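Local structure of fusarinine C esterase sidJ (Aspergillus fumigatus, 6GUP) at residues Pro190-Leu195 against Arg232-Leu237; Thr196-Glu201 against Val212-Ala217; Ala186-Val191 against Ser220-Ala225. The protein hydrolyses the siderophore fusarinine C to fusarinine as a homodimeric alpha/beta-hydrolase, leaving triacetylfusarinine C uncleaved. All coordinates share one frame; numbering follows the deposited sequence.

Contact 1 (Pro190-Leu195 against Arg232-Leu237); sequences PVFEKL and RRFLSL
Leu195 is tied back into its own helix by a 2.8 Å bond from its backbone N to Val191 O, and from this turn it presents CB to the ring of Phe234. The nearest approach between Pro190-Leu195 and Arg232-Leu237 lies here, with Leu195 CB 3.6 Å from Phe234 CZ; the two side chains cross at about a right angle. Farther along the leucine, CD1 comes to 4.1 Å from Phe234 CE1, while on the other flank of the ring CE2 lies 3.7 Å from the carbonyl O of Leu195, so the ring packs on both the side chain and the carbonyl of Leu195. Phe234 gets there because its CG is trans to the backbone N (chi1 173°), which throws the ring out across the gap between the helices. Phe192, three residues before Leu195 on helix 185-205, brings CE1 to 4.1 Å from Phe234 CZ; the two aromatic groups meet at a slant. Beyond this pair, Ile172 and Leu176 of helix 168-178 pack on Phe192, and Met218 touches Leu195. Phe234, projecting from helix 231-238 onto helix 185-205, thus joins two helices of the segment inserted between strands 159-163 and 278-283 of the alpha/beta-hydrolase fold.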
loop_
_atom_site.group_PDB
_atom_site.type_symbol
_atom_site.label_atom_id
_atom_site.label_comp_id
_atom_site.label_asym_id
_atom_site.label_seq_id
_atom_site.Cartn_x
_atom_site.Cartn_y
_atom_site.Cartn_z
ATOM N N PRO A 190 -23.011 21.813 5.946
ATOM C CA PRO A 190 -22.043 22.881 6.266
ATOM C C PRO A 190 -20.590 22.500 5.976
ATOM O O PRO A 190 -19.791 23.352 5.582
ATOM C CB PRO A 190 -22.222 23.096 7.776
ATOM C CG PRO A 190 -23.517 22.468 8.131
ATOM C CD PRO A 190 -23.749 21.374 7.145
ATOM N N VAL A 191 -20.272 21.223 6.176
ATOM C CA VAL A 191 -18.930 20.698 5.952
ATOM C C VAL A 191 -18.645 20.604 4.450
ATOM O O VAL A 191 -17.553 20.957 4.008
ATOM C CB VAL A 191 -18.736 19.324 6.635
ATOM C CG1 VAL A 191 -17.293 18.856 6.508
ATOM C CG2 VAL A 191 -19.126 19.396 8.109
ATOM N N PHE A 192 -19.628 20.138 3.677
ATOM C CA PHE A 192 -19.508 20.051 2.216
ATOM C C PHE A 192 -19.260 21.410 1.557
ATOM O O PHE A 192 -18.425 21.525 0.657
ATOM C CB PHE A 192 -20.766 19.428 1.610
ATOM C CG PHE A 192 -20.689 19.238 0.124
ATOM C CD1 PHE A 192 -19.973 18.178 -0.403
ATOM C CD2 PHE A 192 -21.325 20.117 -0.750
ATOM C CE1 PHE A 192 -19.892 17.985 -1.768
ATOM C CE2 PHE A 192 -21.244 19.932 -2.123
ATOM C CZ PHE A 192 -20.525 18.863 -2.634
ATOM N N GLU A 193 -20.003 22.421 2.004
ATOM C CA GLU A 193 -19.880 23.785 1.477
ATOM C C GLU A 193 -18.532 24.408 1.838
ATOM O O GLU A 193 -17.928 25.106 1.020
ATOM C CB GLU A 193 -21.015 24.675 1.999
ATOM C CG GLU A 193 -22.414 24.266 1.546
ATOM C CD GLU A 193 -22.630 24.384 0.046
ATOM O OE1 GLU A 193 -22.156 25.368 -0.561
ATOM O OE2 GLU A 193 -23.288 23.490 -0.527
ATOM N N LYS A 194 -18.077 24.158 3.065
ATOM C CA LYS A 194 -16.749 24.586 3.510
ATOM C C LYS A 194 -15.642 23.864 2.734
ATOM O O LYS A 194 -14.656 24.491 2.347
ATOM C CB LYS A 194 -16.586 24.353 5.017
ATOM C CG LYS A 194 -15.368 25.022 5.636
ATOM C CD LYS A 194 -15.486 25.059 7.155
ATOM C CE LYS A 194 -14.144 25.250 7.840
ATOM N NZ LYS A 194 -14.260 25.063 9.314
ATOM N N LEU A 195 -15.818 22.562 2.497
ATOM C CA LEU A 195 -14.847 21.763 1.729
ATOM C C LEU A 195 -14.697 22.222 0.274
ATOM O O LEU A 195 -13.579 22.259 -0.244
ATOM C CB LEU A 195 -15.198 20.266 1.770
ATOM C CG LEU A 195 -14.881 19.488 3.053
ATOM C CD1 LEU A 195 -15.490 18.095 2.980
ATOM C CD2 LEU A 195 -13.383 19.401 3.306
ATOM N N ARG A 232 -7.643 19.372 -5.342
ATOM C CA ARG A 232 -7.869 19.114 -6.768
ATOM C C ARG A 232 -8.712 17.871 -7.016
ATOM O O ARG A 232 -9.572 17.877 -7.900
ATOM C CB ARG A 232 -6.546 18.995 -7.528
ATOM C CG ARG A 232 -5.873 20.334 -7.755
ATOM C CD ARG A 232 -4.674 20.207 -8.674
ATOM N NE ARG A 232 -3.573 19.463 -8.068
ATOM C CZ ARG A 232 -2.374 19.292 -8.628
ATOM N NH1 ARG A 232 -2.090 19.815 -9.821
ATOM N NH2 ARG A 232 -1.441 18.595 -7.991
ATOM N N ARG A 233 -8.465 16.815 -6.244
ATOM C CA ARG A 233 -9.251 15.594 -6.375
ATOM C C ARG A 233 -10.688 15.786 -5.915
ATOM O O ARG A 233 -11.613 15.303 -6.565
ATOM C CB ARG A 233 -8.626 14.429 -5.617
ATOM C CG ARG A 233 -9.210 13.124 -6.099
ATOM C CD ARG A 233 -8.808 11.882 -5.328
ATOM N NE ARG A 233 -9.869 10.878 -5.447
ATOM C CZ ARG A 233 -10.275 10.312 -6.590
ATOM N NH1 ARG A 233 -9.716 10.611 -7.765
ATOM N NH2 ARG A 233 -11.265 9.422 -6.562
ATOM N N PHE A 234 -10.869 16.476 -4.793
ATOM C CA PHE A 234 -12.203 16.769 -4.280
ATOM C C PHE A 234 -13.032 17.605 -5.266
ATOM O O PHE A 234 -14.228 17.350 -5.434
ATOM C CB PHE A 234 -12.111 17.468 -2.920
ATOM C CG PHE A 234 -13.433 17.945 -2.397
ATOM C CD1 PHE A 234 -14.189 17.157 -1.536
ATOM C CD2 PHE A 234 -13.930 19.182 -2.782
ATOM C CE1 PHE A 234 -15.415 17.601 -1.064
ATOM C CE2 PHE A 234 -15.151 19.625 -2.319
ATOM C CZ PHE A 234 -15.895 18.841 -1.454
ATOM N N LEU A 235 -12.405 18.599 -5.900
ATOM C CA LEU A 235 -13.088 19.448 -6.894
ATOM C C LEU A 235 -13.632 18.670 -8.082
ATOM O O LEU A 235 -14.701 18.994 -8.601
ATOM C CB LEU A 235 -12.173 20.565 -7.417
ATOM C CG LEU A 235 -12.039 21.827 -6.569
ATOM C CD1 LEU A 235 -11.229 22.861 -7.334
ATOM C CD2 LEU A 235 -13.391 22.403 -6.170
ATOM N N SER A 236 -12.882 17.660 -8.513
ATOM C CA SER A 236 -13.328 16.738 -9.557
ATOM C C SER A 236 -14.664 16.076 -9.204
ATOM O O SER A 236 -15.539 15.933 -10.062
ATOM C CB SER A 236 -12.270 15.657 -9.791
ATOM O OG SER A 236 -12.556 14.903 -10.953
ATOM N N LEU A 237 -14.814 15.694 -7.936
ATOM C CA LEU A 237 -15.998 14.973 -7.465
ATOM C C LEU A 237 -17.239 15.853 -7.242
ATOM O O LEU A 237 -18.357 15.341 -7.312
ATOM C CB LEU A 237 -15.665 14.182 -6.187
ATOM C CG LEU A 237 -14.410 13.287 -6.232
ATOM C CD1 LEU A 237 -14.311 12.386 -5.009
ATOM C CD2 LEU A 237 -14.335 12.460 -7.511
#

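Contact 2 (Thr196-Glu201 against Val212-Ala217); sequences TSMARE and VLLPLA
Met198 and Leu214 run past one another in opposite directions, which ties helix 185-205 to the connection between strand 211-213 and helix 216-222 within the helical insertion of this alpha/beta-hydrolase. Met198 lies alongside the leucine: its CB and its CE both meet one methyl, each 3.9 Å from Leu214 CD2. The methionine is extended as far as SD and then bends, chi3 70°, and this last turn places CE near the proline ring as well. The other branch of Leu214, CD1, approaches the methyl of Ala199, 4.3 Å from its CB, a looser touch. The two methyls of one leucine are therefore divided between the long methionine side chain and the short alanine one residue later. Around them, Leu195 and Phe234 also pack on Leu214, and backbone bonds pair Leu214 with Leu229. Just before Leu214, Val212 and Leu213 form an antiparallel ladder with a strand of the second subunit, and the sheet runs on across the interface. At the N-cap position of helix 216-222 stands Pro215, whose ring meets the methionine methyl: Met198 CE is 3.7 Å from Pro215 CD and 4.1 Å from its CG.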
loop_
_atom_site.group_PDB
_atom_site.type_symbol
_atom_site.label_atom_id
_atom_site.label_comp_id
_atom_site.label_asym_id
_atom_site.label_seq_id
_atom_site.Cartn_x
_atom_site.Cartn_y
_atom_site.Cartn_z
ATOM N N THR A 196 -15.813 22.556 -0.379
ATOM C CA THR A 196 -15.782 23.111 -1.742
ATOM C C THR A 196 -15.064 24.455 -1.771
ATOM O O THR A 196 -14.161 24.659 -2.580
ATOM C CB THR A 196 -17.198 23.281 -2.341
ATOM O OG1 THR A 196 -18.053 23.931 -1.393
ATOM C CG2 THR A 196 -17.798 21.933 -2.722
ATOM N N SER A 197 -15.457 25.351 -0.868
ATOM C CA SER A 197 -14.831 26.673 -0.733
ATOM C C SER A 197 -13.319 26.594 -0.488
ATOM O O SER A 197 -12.557 27.385 -1.048
ATOM C CB SER A 197 -15.505 27.459 0.396
ATOM O OG SER A 197 -14.911 28.736 0.567
ATOM N N MET A 198 -12.903 25.646 0.352
ATOM C CA MET A 198 -11.479 25.358 0.577
ATOM C C MET A 198 -10.801 24.837 -0.685
ATOM O O MET A 198 -9.706 25.282 -1.038
ATOM C CB MET A 198 -11.300 24.315 1.685
ATOM C CG MET A 198 -11.569 24.834 3.084
ATOM S SD MET A 198 -11.614 23.496 4.289
ATOM C CE MET A 198 -9.881 23.043 4.321
ATOM N N ALA A 199 -11.459 23.886 -1.345
ATOM C CA ALA A 199 -10.917 23.234 -2.536
ATOM C C ALA A 199 -10.783 24.182 -3.731
ATOM O O ALA A 199 -9.806 24.099 -4.480
ATOM C CB ALA A 199 -11.763 22.027 -2.907
ATOM N N ARG A 200 -11.762 25.071 -3.908
ATOM C CA ARG A 200 -11.708 26.091 -4.966
ATOM C C ARG A 200 -10.599 27.111 -4.720
ATOM O O ARG A 200 -9.904 27.511 -5.656
ATOM C CB ARG A 200 -13.042 26.825 -5.097
ATOM C CG ARG A 200 -14.203 25.953 -5.551
ATOM C CD ARG A 200 -15.377 26.802 -6.010
ATOM N NE ARG A 200 -16.673 26.321 -5.534
ATOM C CZ ARG A 200 -17.833 26.939 -5.760
ATOM N NH1 ARG A 200 -17.881 28.071 -6.467
ATOM N NH2 ARG A 200 -18.960 26.422 -5.279
ATOM N N GLU A 201 -10.450 27.530 -3.463
ATOM C CA GLU A 201 -9.398 28.467 -3.061
ATOM C C GLU A 201 -8.001 27.889 -3.311
ATOM O O GLU A 201 -7.113 28.596 -3.789
ATOM C CB GLU A 201 -9.564 28.850 -1.583
ATOM C CG GLU A 201 -8.678 30.001 -1.111
ATOM C CD GLU A 201 -7.477 29.558 -0.286
ATOM O OE1 GLU A 201 -7.641 28.720 0.626
ATOM O OE2 GLU A 201 -6.364 30.069 -0.533
ATOM N N VAL A 212 -2.944 20.515 -1.753
ATOM C CA VAL A 212 -3.518 20.858 -0.457
ATOM C C VAL A 212 -4.439 19.715 -0.043
ATOM O O VAL A 212 -5.515 19.541 -0.618
ATOM C CB VAL A 212 -4.302 22.190 -0.509
ATOM C CG1 VAL A 212 -4.892 22.528 0.857
ATOM C CG2 VAL A 212 -3.396 23.320 -0.985
ATOM N N LEU A 213 -4.006 18.934 0.946
ATOM C CA LEU A 213 -4.811 17.835 1.474
ATOM C C LEU A 213 -5.871 18.404 2.404
ATOM O O LEU A 213 -5.546 19.115 3.358
ATOM C CB LEU A 213 -3.946 16.824 2.228
ATOM C CG LEU A 213 -2.760 16.206 1.482
ATOM C CD1 LEU A 213 -2.088 15.185 2.385
ATOM C CD2 LEU A 213 -3.168 15.567 0.160
ATOM N N LEU A 214 -7.134 18.094 2.118
ATOM C CA LEU A 214 -8.248 18.568 2.932
ATOM C C LEU A 214 -8.349 17.709 4.194
ATOM O O LEU A 214 -7.899 16.560 4.188
ATOM C CB LEU A 214 -9.557 18.527 2.137
ATOM C CG LEU A 214 -9.567 19.355 0.845
ATOM C CD1 LEU A 214 -10.789 19.027 0.003
ATOM C CD2 LEU A 214 -9.507 20.846 1.140
ATOM N N PRO A 215 -8.930 18.259 5.282
ATOM C CA PRO A 215 -8.971 17.520 6.550
ATOM C C PRO A 215 -9.780 16.229 6.460
ATOM O O PRO A 215 -10.892 16.231 5.925
ATOM C CB PRO A 215 -9.638 18.504 7.525
ATOM C CG PRO A 215 -9.556 19.835 6.871
ATOM C CD PRO A 215 -9.600 19.566 5.401
ATOM N N LEU A 216 -9.209 15.146 6.980
ATOM C CA LEU A 216 -9.856 13.832 6.970
ATOM C C LEU A 216 -11.130 13.848 7.825
ATOM O O LEU A 216 -12.129 13.227 7.459
ATOM C CB LEU A 216 -8.873 12.748 7.449
ATOM C CG LEU A 216 -9.070 11.270 7.077
ATOM C CD1 LEU A 216 -10.273 10.657 7.771
ATOM C CD2 LEU A 216 -9.139 11.043 5.571
ATOM N N ALA A 217 -11.089 14.575 8.944
ATOM C CA ALA A 217 -12.266 14.785 9.799
ATOM C C ALA A 217 -13.486 15.258 9.006
ATOM O O ALA A 217 -14.589 14.758 9.210
ATOM C CB ALA A 217 -11.949 15.788 10.901
#

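Contact 3 (Ala186-Val191 against Ser220-Ala225); sequences AEIRPV and SLVYPA
Ile188 enters the contact with a CB directed at Leu221 and Val222, and its branches part there. From CB, CG2 leaves trans to the backbone N and lies 4.2 Å from both Val222 CB and Leu221 O, the isoleucine and valine side chains passing at a slant. The other branch starts at CG1, which is 3.7 Å from the carbonyl O of Leu221, and ends in CD1, 3.6 Å from that same oxygen; a chi2 of 163° keeps this arm extended. Most of the isoleucine is thus laid against one backbone carbonyl. That oxygen is buried by the contact and has no hydrogen-bonding partner in the model, a polar atom covered here by the aliphatic atoms of Ile188 in the weakly bonded part of helix 216-222, around Leu221. A second touch lies about one turn along the first helix: Val191 CG2 meets Leu221 CD1 at 4.0 Å, the side chains crossing at about a right angle. The turn between is kinked, since Pro190 has no N-H to give and Val191 N makes just a weak bond to Ile188 O, 3.1 Å long. Leu180, Arg183 and Val175 also pack on Ile188. Helix 185-205, near its start, is in this way packed by aliphatic side chains on Leu221 and Val222 of helix 216-222, a helix-to-helix junction within the insertion that follows strand 159-163 of the alpha/beta-hydrolase core.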
loop_
_atom_site.group_PDB
_atom_site.type_symbol
_atom_site.label_atom_id
_atom_site.label_comp_id
_atom_site.label_asym_id
_atom_site.label_seq_id
_atom_site.Cartn_x
_atom_site.Cartn_y
_atom_site.Cartn_z
ATOM N N ALA A 186 -28.443 17.722 7.260
ATOM C CA ALA A 186 -28.268 19.036 7.884
ATOM C C ALA A 186 -26.905 19.234 8.558
ATOM O O ALA A 186 -26.420 20.362 8.654
ATOM C CB ALA A 186 -29.375 19.270 8.892
ATOM N N GLU A 187 -26.312 18.140 9.033
ATOM C CA GLU A 187 -25.000 18.157 9.691
ATOM C C GLU A 187 -23.848 18.075 8.691
ATOM O O GLU A 187 -22.779 18.644 8.920
ATOM C CB GLU A 187 -24.876 16.972 10.647
ATOM C CG GLU A 187 -25.976 16.865 11.691
ATOM C CD GLU A 187 -25.986 15.512 12.371
ATOM O OE1 GLU A 187 -24.892 14.981 12.651
ATOM O OE2 GLU A 187 -27.086 14.972 12.615
ATOM N N ILE A 188 -24.066 17.332 7.607
ATOM C CA ILE A 188 -23.067 17.132 6.551
ATOM C C ILE A 188 -22.925 18.361 5.641
ATOM O O ILE A 188 -21.815 18.688 5.216
ATOM C CB ILE A 188 -23.392 15.857 5.721
ATOM C CG1 ILE A 188 -23.110 14.610 6.570
ATOM C CG2 ILE A 188 -22.577 15.795 4.428
ATOM C CD1 ILE A 188 -23.744 13.337 6.052
ATOM N N ARG A 189 -24.045 19.025 5.351
ATOM C CA ARG A 189 -24.086 20.167 4.422
ATOM C C ARG A 189 -23.064 21.287 4.699
ATOM O O ARG A 189 -22.337 21.675 3.783
ATOM C CB ARG A 189 -25.502 20.759 4.362
ATOM C CG ARG A 189 -25.686 21.851 3.323
ATOM C CD ARG A 189 -26.050 21.230 1.995
ATOM N NE ARG A 189 -25.835 22.137 0.872
ATOM C CZ ARG A 189 -26.482 22.079 -0.293
ATOM N NH1 ARG A 189 -27.425 21.161 -0.521
ATOM N NH2 ARG A 189 -26.194 22.962 -1.246
ATOM N N PRO A 190 -23.011 21.813 5.946
ATOM C CA PRO A 190 -22.043 22.881 6.266
ATOM C C PRO A 190 -20.590 22.500 5.976
ATOM O O PRO A 190 -19.791 23.352 5.582
ATOM C CB PRO A 190 -22.222 23.096 7.776
ATOM C CG PRO A 190 -23.517 22.468 8.131
ATOM C CD PRO A 190 -23.749 21.374 7.145
ATOM N N VAL A 191 -20.272 21.223 6.176
ATOM C CA VAL A 191 -18.930 20.698 5.952
ATOM C C VAL A 191 -18.645 20.604 4.450
ATOM O O VAL A 191 -17.553 20.957 4.008
ATOM C CB VAL A 191 -18.736 19.324 6.635
ATOM C CG1 VAL A 191 -17.293 18.856 6.508
ATOM C CG2 VAL A 191 -19.126 19.396 8.109
ATOM N N SER A 220 -14.372 12.686 5.320
ATOM C CA SER A 220 -14.988 11.387 5.637
ATOM C C SER A 220 -16.471 11.452 6.019
ATOM O O SER A 220 -17.170 10.440 5.935
ATOM C CB SER A 220 -14.201 10.673 6.737
ATOM O OG SER A 220 -12.991 10.179 6.202
ATOM N N LEU A 221 -16.941 12.627 6.439
ATOM C CA LEU A 221 -18.371 12.848 6.681
ATOM C C LEU A 221 -19.188 12.821 5.396
ATOM O O LEU A 221 -20.355 12.422 5.415
ATOM C CB LEU A 221 -18.610 14.188 7.381
ATOM C CG LEU A 221 -17.941 14.408 8.739
ATOM C CD1 LEU A 221 -18.463 15.691 9.366
ATOM C CD2 LEU A 221 -18.146 13.227 9.676
ATOM N N VAL A 222 -18.581 13.266 4.297
ATOM C CA VAL A 222 -19.249 13.313 2.995
ATOM C C VAL A 222 -18.794 12.233 2.011
ATOM O O VAL A 222 -19.515 11.951 1.052
ATOM C CB VAL A 222 -19.134 14.721 2.345
ATOM C CG1 VAL A 222 -17.702 15.058 1.926
ATOM C CG2 VAL A 222 -20.088 14.847 1.164
ATOM N N TYR A 223 -17.623 11.629 2.237
ATOM C CA TYR A 223 -17.065 10.673 1.286
ATOM C C TYR A 223 -17.139 9.220 1.797
ATOM O O TYR A 223 -16.386 8.845 2.698
ATOM C CB TYR A 223 -15.634 11.069 0.907
ATOM C CG TYR A 223 -15.114 10.429 -0.371
ATOM C CD1 TYR A 223 -15.947 10.218 -1.483
ATOM C CD2 TYR A 223 -13.777 10.061 -0.484
ATOM C CE1 TYR A 223 -15.464 9.641 -2.645
ATOM C CE2 TYR A 223 -13.291 9.489 -1.651
ATOM C CZ TYR A 223 -14.134 9.278 -2.724
ATOM O OH TYR A 223 -13.645 8.709 -3.876
ATOM N N PRO A 224 -18.065 8.407 1.228
ATOM C CA PRO A 224 -18.258 6.983 1.556
ATOM C C PRO A 224 -17.002 6.118 1.483
ATOM O O PRO A 224 -16.835 5.216 2.306
ATOM C CB PRO A 224 -19.254 6.513 0.492
ATOM C CG PRO A 224 -20.036 7.722 0.152
ATOM C CD PRO A 224 -19.090 8.873 0.271
ATOM N N ALA A 225 -16.147 6.380 0.494
ATOM C CA ALA A 225 -14.869 5.672 0.356
ATOM C C ALA A 225 -13.943 5.875 1.562
ATOM O O ALA A 225 -13.153 4.986 1.883
ATOM C CB ALA A 225 -14.165 6.092 -0.926
#

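Overall arrangement
All three contacts are built on helix 185-205: contact 3 near its start, contact 1 overlapping it at Pro190 and Val191, contact 2 farthest on. Contacts 1 and 2 have centres about 6 Å apart and are joined through Phe234, whose CD2 lies 3.6 Å from Ala199 CB. Contact 3 is centred about 10 Å from contact 1, and there Phe192 CD1 meets Val222 CG2 at 3.7 Å. Contacts 2 and 3, with centres about 13 Å apart, do not touch directly. Their centres lie about 22 to 25 Å from the centre of the chain, and none includes the probable catalytic triad Ser123, His327 and Asp286; contact 2 alone reaches the second subunit.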